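Local coordinates for double Glycine Motif Protease domain from AMS/PCAT Transporter (Lachnospiraceae bacterium C6A11, PDB 6MPZ), which probably cleaves the leader peptides of exported lantibiotic-type peptides after a double glycine motif, as the C39-family cysteine protease domain of an AMS/PCAT transporter, at residues Pro44-Gln47 against Val48-Asp51; Tyr78-Glu81 against Pro82-Lys86; Ile95-Asn98 against Phe99-Val103; Lys124-Met127 against Glu128-Asp131. All blocks are in the same frame, centred on the assembly; numbering follows the deposited sequence.

Interaction 1 (Pro44-Gln47 against Val48-Asp51)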
loop_
_atom_site.group_PDB
_atom_site.type_symbol
_atom_site.label_atom_id
_atom_site.label_comp_id
_atom_site.label_asym_id
_atom_site.label_seq_id
_atom_site.Cartn_x
_atom_site.Cartn_y
_atom_site.Cartn_z
ATOM N N PRO A 44 2.986 10.402 13.692
ATOM C CA PRO A 44 1.985 9.772 14.574
ATOM C C PRO A 44 0.829 9.126 13.778
ATOM O O PRO A 44 0.353 9.695 12.803
ATOM C CB PRO A 44 1.505 10.951 15.459
ATOM C CG PRO A 44 2.302 12.195 15.089
ATOM C CD PRO A 44 3.282 11.819 14.013
ATOM N N LEU A 45 0.372 7.941 14.159
ATOM C CA LEU A 45 -0.709 7.272 13.401
ATOM C C LEU A 45 -1.966 8.127 13.314
ATOM O O LEU A 45 -2.646 8.100 12.305
ATOM C CB LEU A 45 -1.068 5.901 13.997
ATOM C CG LEU A 45 -2.347 5.206 13.442
ATOM C CD1 LEU A 45 -2.287 4.931 11.932
ATOM C CD2 LEU A 45 -2.630 3.897 14.186
ATOM N N GLU A 46 -2.268 8.893 14.368
ATOM C CA GLU A 46 -3.440 9.785 14.377
ATOM C C GLU A 46 -3.317 10.808 13.269
ATOM O O GLU A 46 -4.301 11.153 12.658
ATOM C CB GLU A 46 -3.676 10.546 15.720
ATOM C CG GLU A 46 -3.016 10.056 17.009
ATOM C CD GLU A 46 -1.598 10.592 17.225
ATOM O OE1 GLU A 46 -1.343 11.807 17.448
ATOM O OE2 GLU A 46 -0.728 9.737 17.180
ATOM N N GLN A 47 -2.116 11.329 13.057
ATOM C CA GLN A 47 -1.888 12.304 12.005
ATOM C C GLN A 47 -2.108 11.682 10.610
ATOM O O GLN A 47 -2.725 12.307 9.741
ATOM C CB GLN A 47 -0.467 12.900 12.147
ATOM C CG GLN A 47 -0.216 14.124 11.268
ATOM C CD GLN A 47 -1.067 15.305 11.658
ATOM O OE1 GLN A 47 -0.992 15.740 12.813
ATOM N NE2 GLN A 47 -1.888 15.850 10.710
ATOM N N VAL A 48 -1.643 10.438 10.416
ATOM C CA VAL A 48 -1.768 9.748 9.134
ATOM C C VAL A 48 -3.262 9.567 8.757
ATOM O O VAL A 48 -3.643 9.748 7.589
ATOM C CB VAL A 48 -1.032 8.382 9.116
ATOM C CG1 VAL A 48 -1.205 7.686 7.763
ATOM C CG2 VAL A 48 0.456 8.512 9.469
ATOM N N ARG A 49 -4.085 9.201 9.733
ATOM C CA ARG A 49 -5.524 8.991 9.494
ATOM C C ARG A 49 -6.135 10.257 8.922
ATOM O O ARG A 49 -6.841 10.235 7.927
ATOM C CB ARG A 49 -6.278 8.727 10.777
ATOM C CG ARG A 49 -6.072 7.408 11.452
ATOM C CD ARG A 49 -7.081 7.284 12.588
ATOM N NE ARG A 49 -6.663 6.277 13.539
ATOM C CZ ARG A 49 -6.336 6.466 14.819
ATOM N NH1 ARG A 49 -6.377 7.660 15.411
ATOM N NH2 ARG A 49 -5.977 5.397 15.533
ATOM N N VAL A 50 -5.846 11.354 9.595
ATOM C CA VAL A 50 -6.398 12.654 9.243
ATOM C C VAL A 50 -5.855 13.128 7.905
ATOM O O VAL A 50 -6.600 13.676 7.122
ATOM C CB VAL A 50 -6.156 13.648 10.422
ATOM C CG1 VAL A 50 -5.698 15.011 9.964
ATOM C CG2 VAL A 50 -7.413 13.700 11.268
ATOM N N ASP A 51 -4.570 12.908 7.645
ATOM C CA ASP A 51 -3.978 13.303 6.359
ATOM C C ASP A 51 -4.436 12.420 5.206
ATOM O O ASP A 51 -4.476 12.878 4.097
ATOM C CB ASP A 51 -2.458 13.329 6.417
ATOM C CG ASP A 51 -1.932 14.346 7.421
ATOM O OD1 ASP A 51 -2.681 15.229 7.830
ATOM O OD2 ASP A 51 -0.761 14.266 7.791
#
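Pro44 caps, and Leu45 to Asp51 form, the opening turns of helix 45-52, and Leu45 with Arg49 and Gln47 with Asp51 are i to i+4 side-chain pairs along it. The helix lies at the surface of this papain-like C39 peptidase domain, against helix 27-38. Pro44 O accepts the first i to i+4 bond, from Val48 N at 3.2 Å. Arg49 N to Leu45 O follows at 3.1 Å. Val50 N to Glu46 O is weak, and Asp51 N to Gln47 O is tighter at 2.9 Å. On the inner side the Val48 side chain packs on Ala29 and Leu36 of helix 27-38. Leu45 CG sits over one face of the Arg49 guanidinium, and Leu45 CD2 comes within 3.9 Å of Arg49 NH2. This is van der Waals contact; the charge of Arg49 is met by a salt bridge from NE to Glu26. Asp51 OD2 bonds to Tyr71 OH. The Gln47 chain bends at chi2 (65°), which carries its amide forward to the next turn, beside Asp51. Gln47 NE2 donates to the syn side of Asp51 OD1 at 3.1 Å, with OD1 in the amide plane but NE2 32° out of the carboxylate plane.

Interaction 2 (Tyr78-Glu81 against Pro82-Lys86). With 16P (3,6,9,12,15,18-hexaoxaicosane), chain I.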
loop_
_atom_site.group_PDB
_atom_site.type_symbol
_atom_site.label_atom_id
_atom_site.label_comp_id
_atom_site.label_asym_id
_atom_site.label_seq_id
_atom_site.Cartn_x
_atom_site.Cartn_y
_atom_site.Cartn_z
ATOM N N TYR A 78 -0.660 2.872 -10.145
ATOM C CA TYR A 78 -0.704 2.074 -11.343
ATOM C C TYR A 78 -1.842 1.086 -11.279
ATOM O O TYR A 78 -2.220 0.627 -10.213
ATOM C CB TYR A 78 0.570 1.258 -11.468
ATOM C CG TYR A 78 1.811 2.030 -11.837
ATOM C CD1 TYR A 78 2.601 2.580 -10.880
ATOM C CD2 TYR A 78 2.207 2.148 -13.151
ATOM C CE1 TYR A 78 3.761 3.253 -11.207
ATOM C CE2 TYR A 78 3.372 2.812 -13.495
ATOM C CZ TYR A 78 4.136 3.356 -12.504
ATOM O OH TYR A 78 5.277 4.029 -12.828
ATOM N N ARG A 79 -2.374 0.768 -12.454
ATOM C CA ARG A 79 -3.157 -0.420 -12.672
ATOM C C ARG A 79 -2.219 -1.452 -13.336
ATOM O O ARG A 79 -1.603 -1.170 -14.373
ATOM C CB ARG A 79 -4.318 -0.128 -13.573
ATOM C CG ARG A 79 -5.118 -1.339 -13.976
ATOM C CD ARG A 79 -6.405 -0.882 -14.643
ATOM N NE ARG A 79 -7.459 -1.650 -14.038
ATOM C CZ ARG A 79 -8.404 -1.210 -13.227
ATOM N NH1 ARG A 79 -8.581 0.076 -12.956
ATOM N NH2 ARG A 79 -9.262 -2.123 -12.753
ATOM N N TYR A 80 -2.118 -2.620 -12.691
ATOM C CA TYR A 80 -1.244 -3.711 -13.082
ATOM C C TYR A 80 -2.103 -4.957 -13.040
ATOM O O TYR A 80 -2.870 -5.127 -12.134
ATOM C CB TYR A 80 -0.164 -3.944 -12.053
ATOM C CG TYR A 80 1.012 -2.996 -12.025
ATOM C CD1 TYR A 80 1.554 -2.477 -13.171
ATOM C CD2 TYR A 80 1.625 -2.681 -10.813
ATOM C CE1 TYR A 80 2.673 -1.626 -13.125
ATOM C CE2 TYR A 80 2.739 -1.820 -10.757
ATOM C CZ TYR A 80 3.247 -1.316 -11.909
ATOM O OH TYR A 80 4.319 -0.492 -11.834
ATOM N N GLU A 81 -1.943 -5.827 -14.010
ATOM C CA GLU A 81 -2.382 -7.220 -13.850
ATOM C C GLU A 81 -1.401 -7.914 -12.900
ATOM O O GLU A 81 -0.248 -7.453 -12.734
ATOM C CB GLU A 81 -2.474 -7.910 -15.212
ATOM C CG GLU A 81 -1.231 -7.898 -16.052
ATOM C CD GLU A 81 -1.526 -7.885 -17.511
ATOM O OE1 GLU A 81 -2.610 -8.426 -17.923
ATOM O OE2 GLU A 81 -0.648 -7.284 -18.177
ATOM N N PRO A 82 -1.862 -8.992 -12.233
ATOM C CA PRO A 82 -1.048 -9.734 -11.289
ATOM C C PRO A 82 0.358 -10.068 -11.787
ATOM O O PRO A 82 1.296 -9.838 -11.045
ATOM C CB PRO A 82 -1.865 -11.008 -11.057
ATOM C CG PRO A 82 -3.254 -10.634 -11.283
ATOM C CD PRO A 82 -3.217 -9.568 -12.350
ATOM N N GLU A 83 0.490 -10.556 -13.034
ATOM C CA GLU A 83 1.770 -10.965 -13.575
ATOM C C GLU A 83 2.759 -9.782 -13.709
ATOM O O GLU A 83 3.981 -9.941 -13.578
ATOM C CB GLU A 83 1.598 -11.707 -14.931
ATOM C CG GLU A 83 1.419 -10.832 -16.188
ATOM C CD GLU A 83 1.591 -11.587 -17.538
ATOM O OE1 GLU A 83 0.678 -11.388 -18.328
ATOM O OE2 GLU A 83 2.599 -12.357 -17.835
ATOM N N LYS A 84 2.246 -8.610 -14.017
ATOM C CA LYS A 84 3.132 -7.425 -14.177
ATOM C C LYS A 84 3.470 -6.808 -12.808
ATOM O O LYS A 84 4.488 -6.120 -12.663
ATOM C CB LYS A 84 2.499 -6.370 -15.096
ATOM C CG LYS A 84 3.439 -5.227 -15.408
ATOM C CD LYS A 84 3.080 -4.549 -16.739
ATOM C CE LYS A 84 3.384 -3.067 -16.752
ATOM N NZ LYS A 84 3.223 -2.596 -18.155
ATOM N N LEU A 85 2.626 -7.029 -11.806
ATOM C CA LEU A 85 2.960 -6.579 -10.464
ATOM C C LEU A 85 4.204 -7.371 -9.991
ATOM O O LEU A 85 5.203 -6.780 -9.547
ATOM C CB LEU A 85 1.785 -6.758 -9.512
ATOM C CG LEU A 85 2.059 -6.419 -8.042
ATOM C CD1 LEU A 85 2.636 -5.035 -7.829
ATOM C CD2 LEU A 85 0.789 -6.543 -7.288
ATOM N N LYS A 86 4.125 -8.699 -10.151
ATOM C CA LYS A 86 5.223 -9.662 -9.852
ATOM C C LYS A 86 6.525 -9.350 -10.570
ATOM O O LYS A 86 7.598 -9.487 -10.019
ATOM C CB LYS A 86 4.794 -11.042 -10.199
ATOM C CG LYS A 86 3.624 -11.520 -9.355
ATOM C CD LYS A 86 2.997 -12.782 -9.905
ATOM C CE LYS A 86 1.721 -13.027 -9.184
ATOM N NZ LYS A 86 0.974 -14.204 -9.656
HETATM C C1 16P I . -10.792 1.591 -10.863
HETATM C C2 16P I . -10.353 2.702 -11.838
HETATM O O1 16P I . -10.205 2.196 -13.190
HETATM C C3 16P I . -9.667 3.077 -14.185
HETATM C C4 16P I . -9.414 2.243 -15.456
HETATM O O2 16P I . -8.329 2.810 -16.231
HETATM C C5 16P I . -7.094 2.260 -15.785
HETATM C C6 16P I . -5.792 2.681 -16.468
HETATM O O3 16P I . -5.358 1.465 -17.127
HETATM C C7 16P I . -3.978 1.301 -17.334
HETATM C C8 16P I . -3.718 0.100 -18.228
HETATM O O4 16P I . -4.551 -1.047 -17.825
HETATM C C9 16P I . -3.859 -2.194 -17.354
HETATM C C10 16P I . -4.532 -3.499 -17.727
HETATM O O5 16P I . -3.910 -3.953 -18.950
HETATM C C11 16P I . -4.311 -5.259 -19.403
HETATM C C12 16P I . -4.857 -5.226 -20.846
HETATM O O6 16P I . -5.797 -6.298 -21.120
HETATM C C13 16P I . -7.204 -6.001 -21.015
HETATM C C14 16P I . -8.085 -7.235 -21.159
#
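Tyr80 meets Lys84 and Leu85 where strand 74-79 turns into helix 82-88, and Glu81 is the N-cap residue of that helix. Both helix side chains cross the tyrosine at about a right angle and approach its ring obliquely. Leu85 CD1 touches Tyr80 CD2 at 3.9 Å, while Lys84 runs its chain past the CD1-CE1 side of the ring, with CE 4.0 Å from Tyr80 CE1. Tyr78, from the strand before it, also packs on the ring: Tyr78 CB sits over the centre of one face, and Tyr80 OH lies over the centre of the Tyr78 ring. Glu81 O starts the helix, accepting Leu85 N at 3.0 Å and, weakly, Lys84 N. Glu81 and Glu83 run side by side. Their carboxylate planes are turned 67° to each other, with Glu81 OE2 4.3 Å from Glu83 OE1, close enough for weak repulsion if both are ionised. The strand also borders the leader-peptide site: Arg79 N bonds to a side chain of the bound peptide, and Tyr78 packs on its backbone. The hexaoxaicosane runs along the Arg79 side chain, and its O1 lies 2.7 Å from Arg79 NH1, at the edge of the guanidinium.

Interaction 3 (Ile95-Asn98 against Phe99-Val103)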
loop_
_atom_site.group_PDB
_atom_site.type_symbol
_atom_site.label_atom_id
_atom_site.label_comp_id
_atom_site.label_asym_id
_atom_site.label_seq_id
_atom_site.Cartn_x
_atom_site.Cartn_y
_atom_site.Cartn_z
ATOM N N ILE A 95 -1.648 -2.052 -2.011
ATOM C CA ILE A 95 -2.492 -2.610 -3.019
ATOM C C ILE A 95 -3.934 -2.674 -2.518
ATOM O O ILE A 95 -4.178 -2.899 -1.320
ATOM C CB ILE A 95 -2.022 -3.999 -3.537
ATOM C CG1 ILE A 95 -2.043 -5.081 -2.440
ATOM C CG2 ILE A 95 -0.658 -3.884 -4.144
ATOM C CD1 ILE A 95 -1.835 -6.521 -2.910
ATOM N N HIS A 96 -4.856 -2.451 -3.464
ATOM C CA HIS A 96 -6.314 -2.519 -3.268
ATOM C C HIS A 96 -6.705 -4.015 -3.238
ATOM O O HIS A 96 -6.146 -4.804 -3.975
ATOM C CB HIS A 96 -6.955 -1.724 -4.434
ATOM C CG HIS A 96 -8.419 -1.424 -4.279
ATOM N ND1 HIS A 96 -8.996 -1.031 -3.090
ATOM C CD2 HIS A 96 -9.412 -1.395 -5.199
ATOM C CE1 HIS A 96 -10.281 -0.821 -3.276
ATOM N NE2 HIS A 96 -10.557 -1.027 -4.547
ATOM N N TRP A 97 -7.634 -4.395 -2.370
ATOM C CA TRP A 97 -7.849 -5.808 -1.985
ATOM C C TRP A 97 -9.334 -6.073 -1.785
ATOM O O TRP A 97 -9.962 -5.425 -0.940
ATOM C CB TRP A 97 -7.095 -6.076 -0.666
ATOM C CG TRP A 97 -6.889 -7.519 -0.219
ATOM C CD1 TRP A 97 -7.577 -8.193 0.749
ATOM C CD2 TRP A 97 -5.884 -8.425 -0.688
ATOM N NE1 TRP A 97 -7.054 -9.460 0.917
ATOM C CE2 TRP A 97 -6.029 -9.635 0.039
ATOM C CE3 TRP A 97 -4.874 -8.334 -1.664
ATOM C CZ2 TRP A 97 -5.219 -10.751 -0.193
ATOM C CZ3 TRP A 97 -4.056 -9.447 -1.885
ATOM C CH2 TRP A 97 -4.246 -10.638 -1.169
ATOM N N ASN A 98 -9.865 -7.038 -2.540
ATOM C CA ASN A 98 -11.300 -7.400 -2.550
ATOM C C ASN A 98 -12.261 -6.225 -2.794
ATOM O O ASN A 98 -13.373 -6.252 -2.311
ATOM C CB ASN A 98 -11.655 -8.133 -1.250
ATOM C CG ASN A 98 -10.857 -9.397 -1.077
ATOM O OD1 ASN A 98 -10.527 -10.054 -2.063
ATOM N ND2 ASN A 98 -10.511 -9.733 0.159
ATOM N N PHE A 99 -11.793 -5.188 -3.493
ATOM C CA PHE A 99 -12.574 -3.966 -3.817
ATOM C C PHE A 99 -12.986 -3.102 -2.606
ATOM O O PHE A 99 -13.693 -2.141 -2.760
ATOM C CB PHE A 99 -13.789 -4.310 -4.723
ATOM C CG PHE A 99 -13.406 -5.012 -5.999
ATOM C CD1 PHE A 99 -12.943 -4.274 -7.093
ATOM C CD2 PHE A 99 -13.431 -6.406 -6.097
ATOM C CE1 PHE A 99 -12.535 -4.909 -8.270
ATOM C CE2 PHE A 99 -13.028 -7.039 -7.268
ATOM C CZ PHE A 99 -12.574 -6.285 -8.358
ATOM N N ASN A 100 -12.429 -3.411 -1.446
ATOM C CA ASN A 100 -12.871 -3.055 -0.089
ATOM C C ASN A 100 -11.840 -2.445 0.869
ATOM O O ASN A 100 -12.192 -1.882 1.900
ATOM C CB ASN A 100 -12.982 -4.418 0.642
ATOM C CG ASN A 100 -14.351 -4.906 0.730
ATOM O OD1 ASN A 100 -14.734 -5.551 1.691
ATOM N ND2 ASN A 100 -15.120 -4.626 -0.293
ATOM N N HIS A 101 -10.569 -2.739 0.594
ATOM C CA HIS A 101 -9.544 -2.896 1.638
ATOM C C HIS A 101 -8.189 -2.529 1.013
ATOM O O HIS A 101 -8.001 -2.563 -0.231
ATOM C CB HIS A 101 -9.602 -4.345 2.195
ATOM C CG HIS A 101 -8.789 -4.597 3.438
ATOM N ND1 HIS A 101 -8.952 -3.886 4.606
ATOM C CD2 HIS A 101 -7.852 -5.535 3.709
ATOM C CE1 HIS A 101 -8.147 -4.359 5.539
ATOM N NE2 HIS A 101 -7.444 -5.344 5.011
ATOM N N PHE A 102 -7.290 -2.088 1.878
ATOM C CA PHE A 102 -5.919 -1.840 1.502
ATOM C C PHE A 102 -5.043 -2.689 2.398
ATOM O O PHE A 102 -5.272 -2.775 3.615
ATOM C CB PHE A 102 -5.538 -0.378 1.658
ATOM C CG PHE A 102 -6.174 0.524 0.663
ATOM C CD1 PHE A 102 -5.841 0.437 -0.681
ATOM C CD2 PHE A 102 -7.106 1.487 1.065
ATOM C CE1 PHE A 102 -6.432 1.271 -1.599
ATOM C CE2 PHE A 102 -7.708 2.306 0.134
ATOM C CZ PHE A 102 -7.367 2.201 -1.189
ATOM N N VAL A 103 -4.046 -3.327 1.776
ATOM C CA VAL A 103 -3.021 -4.056 2.475
ATOM C C VAL A 103 -1.650 -3.616 1.956
ATOM O O VAL A 103 -1.552 -2.982 0.895
ATOM C CB VAL A 103 -3.221 -5.552 2.344
ATOM C CG1 VAL A 103 -4.605 -5.953 2.856
ATOM C CG2 VAL A 103 -2.993 -6.030 0.894
#
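Trp97 and His101 are paired side by side across the beta hairpin of strands 93-97 and 101-109. His101 turns its ring edge to the indole, with CD2 4.0 Å from Trp97 CD1. On the same sheet face Val103 CG2 lies 3.8 Å above the Trp97 ring plane, offset toward the rim, and 3.6 Å from Ile95 CG1. Val103 CG2 stands between its own backbone N and carbonyl carbon, a placement that lets it reach both neighbours. On the opposite sheet face His96 and Phe102 meet obliquely, with ring centres 5.3 Å apart and planes at 40°. His96 ND1 also gives a weak bond to His101 O.

The backbone sets these positions. Ile95 and Val103 form a hydrogen-bonded antiparallel pair, with both N-to-O bonds at 3.1 Å. Nearer the turn, Trp97 N reaches His101 O at 2.8 Å, from above the carbonyl plane. Asn100 and His101 both face Trp97, a classic beta bulge, and Asn100 N bonds to Trp97 O. Asn98 and Phe99 carry the chain round the turn with positive phi.

Further out, the His101 side chain touches Cys27. Asn100 adds a backbone bond to the bound peptide, while His96 and Phe102 pack on it. His101 NE2 bonds to Asp117 OD1, and His101 ND1 bonds to the peptide backbone. The Asp117 bond would fix the rotation of the imidazole and keep ND1 directed to the peptide, consistent with a Cys27-His101-Asp117 triad as expected of a C39 peptidase.

Interaction 4 (Lys124-Met127 against Glu128-Asp131)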
loop_
_atom_site.group_PDB
_atom_site.type_symbol
_atom_site.label_atom_id
_atom_site.label_comp_id
_atom_site.label_asym_id
_atom_site.label_seq_id
_atom_site.Cartn_x
_atom_site.Cartn_y
_atom_site.Cartn_z
ATOM N N LYS A 124 0.669 -14.881 4.726
ATOM C CA LYS A 124 1.213 -15.457 3.496
ATOM C C LYS A 124 0.021 -15.892 2.693
ATOM O O LYS A 124 -0.735 -16.742 3.132
ATOM C CB LYS A 124 2.195 -16.609 3.699
ATOM C CG LYS A 124 2.218 -17.298 5.036
ATOM C CD LYS A 124 3.417 -18.235 5.140
ATOM C CE LYS A 124 3.924 -18.906 3.845
ATOM N NZ LYS A 124 3.014 -19.880 3.175
ATOM N N ILE A 125 -0.177 -15.285 1.541
ATOM C CA ILE A 125 -1.336 -15.588 0.694
ATOM C C ILE A 125 -0.852 -16.508 -0.469
ATOM O O ILE A 125 0.104 -16.178 -1.180
ATOM C CB ILE A 125 -2.010 -14.285 0.179
ATOM C CG1 ILE A 125 -2.289 -13.293 1.332
ATOM C CG2 ILE A 125 -3.285 -14.568 -0.576
ATOM C CD1 ILE A 125 -3.309 -13.708 2.379
ATOM N N PRO A 126 -1.494 -17.678 -0.644
ATOM C CA PRO A 126 -1.252 -18.484 -1.868
ATOM C C PRO A 126 -1.513 -17.687 -3.137
ATOM O O PRO A 126 -2.496 -16.929 -3.184
ATOM C CB PRO A 126 -2.257 -19.645 -1.755
ATOM C CG PRO A 126 -2.752 -19.629 -0.353
ATOM C CD PRO A 126 -2.540 -18.263 0.221
ATOM N N MET A 127 -0.671 -17.865 -4.146
ATOM C CA MET A 127 -0.772 -17.115 -5.413
ATOM C C MET A 127 -2.120 -17.074 -6.035
ATOM O O MET A 127 -2.502 -16.063 -6.588
ATOM C CB MET A 127 0.144 -17.682 -6.485
ATOM C CG MET A 127 1.532 -17.184 -6.410
ATOM S SD MET A 127 1.703 -15.396 -6.280
ATOM C CE MET A 127 3.482 -15.441 -6.480
ATOM N N GLU A 128 -2.825 -18.194 -6.007
ATOM C CA GLU A 128 -4.142 -18.284 -6.660
ATOM C C GLU A 128 -5.096 -17.332 -5.969
ATOM O O GLU A 128 -5.780 -16.550 -6.662
ATOM C CB GLU A 128 -4.682 -19.715 -6.736
ATOM C CG GLU A 128 -4.759 -20.434 -5.372
ATOM C CD GLU A 128 -6.012 -20.201 -4.546
ATOM O OE1 GLU A 128 -7.016 -19.680 -5.074
ATOM O OE2 GLU A 128 -5.956 -20.533 -3.336
ATOM N N GLU A 129 -5.096 -17.345 -4.626
ATOM C CA GLU A 129 -5.921 -16.427 -3.849
ATOM C C GLU A 129 -5.427 -14.967 -4.035
ATOM O O GLU A 129 -6.224 -14.079 -4.293
ATOM C CB GLU A 129 -5.917 -16.817 -2.381
ATOM C CG GLU A 129 -6.702 -15.887 -1.469
ATOM C CD GLU A 129 -6.689 -16.302 -0.023
ATOM O OE1 GLU A 129 -6.749 -17.513 0.217
ATOM O OE2 GLU A 129 -6.734 -15.436 0.884
ATOM N N PHE A 130 -4.122 -14.737 -3.974
ATOM C CA PHE A 130 -3.590 -13.408 -4.293
ATOM C C PHE A 130 -4.157 -12.876 -5.584
ATOM O O PHE A 130 -4.722 -11.790 -5.599
ATOM C CB PHE A 130 -2.071 -13.395 -4.408
ATOM C CG PHE A 130 -1.512 -12.030 -4.718
ATOM C CD1 PHE A 130 -1.277 -11.097 -3.683
ATOM C CD2 PHE A 130 -1.273 -11.648 -6.022
ATOM C CE1 PHE A 130 -0.766 -9.835 -3.963
ATOM C CE2 PHE A 130 -0.772 -10.385 -6.299
ATOM C CZ PHE A 130 -0.508 -9.483 -5.256
ATOM N N ASP A 131 -4.038 -13.669 -6.649
ATOM C CA ASP A 131 -4.488 -13.276 -7.988
ATOM C C ASP A 131 -5.964 -12.887 -8.033
ATOM O O ASP A 131 -6.314 -11.956 -8.763
ATOM C CB ASP A 131 -4.191 -14.364 -9.038
ATOM C CG ASP A 131 -2.673 -14.529 -9.343
ATOM O OD1 ASP A 131 -1.822 -13.739 -8.860
ATOM O OD2 ASP A 131 -2.311 -15.459 -10.091
#
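From Ile125 and Pro126 the backbone leaves strand 123-126 and winds directly into helix 127-133, with Phe130 N bonded to Pro126 O at 2.8 Å and Asp131 N to Met127 O at the same length. The first of these bonds is almost straight (174°) and lies in the carbonyl plane. Pro126 is the N-cap residue. Ile125 packs back onto the new helix. Its CG2 meets Glu129 CG at 3.8 Å and the backbone N of Phe130 at 3.5 Å. Glu129 crosses Ile125 at about a right angle, its chain extended so that the aliphatic part lies against the methyl. The Phe130 ring leads away from Lys124-Met127, with CG anti to the backbone N (chi1 -179°), into the core between helix and sheet. There it meets Phe108 edge-to-face and touches Leu105 and Ile115. On the outer side Glu128 folds back at chi2, which leaves OE2 4.1 Å from Pro126 CB; its OE1 makes a salt bridge to Arg132. Asp131 OD1 lies in plane at the edge of the Phe130 ring and is salt-bridged to Lys86. Strand 123-126 is an outermost strand of the sheet within the chain, and the contact is a tight strand-to-helix junction with a proline N-cap, folding a short helix back over the antiparallel sheet of the C39 peptidase domain.

The four contacts follow in series along the chain, all in the C39 peptidase domain. Interaction 1 stands apart, on the helical side. Its centre is about 19 Å from that of interaction 3 and about 29 and 30 Å from those of interactions 2 and 4, across the chain's centre. The other three reach the antiparallel sheet, with centres about 14 Å apart. Interactions 2 and 4 involve its outermost strands within the chain, 74-79 and 123-126; interaction 3 is an inner hairpin. Leu85, Ile95 and Trp97 all pack on Phe130, joining interactions 2 and 3 to 4. Interactions 2 and 3 both reach the bound peptide, so this part of the sheet probably forms one wall of the leader-peptide site.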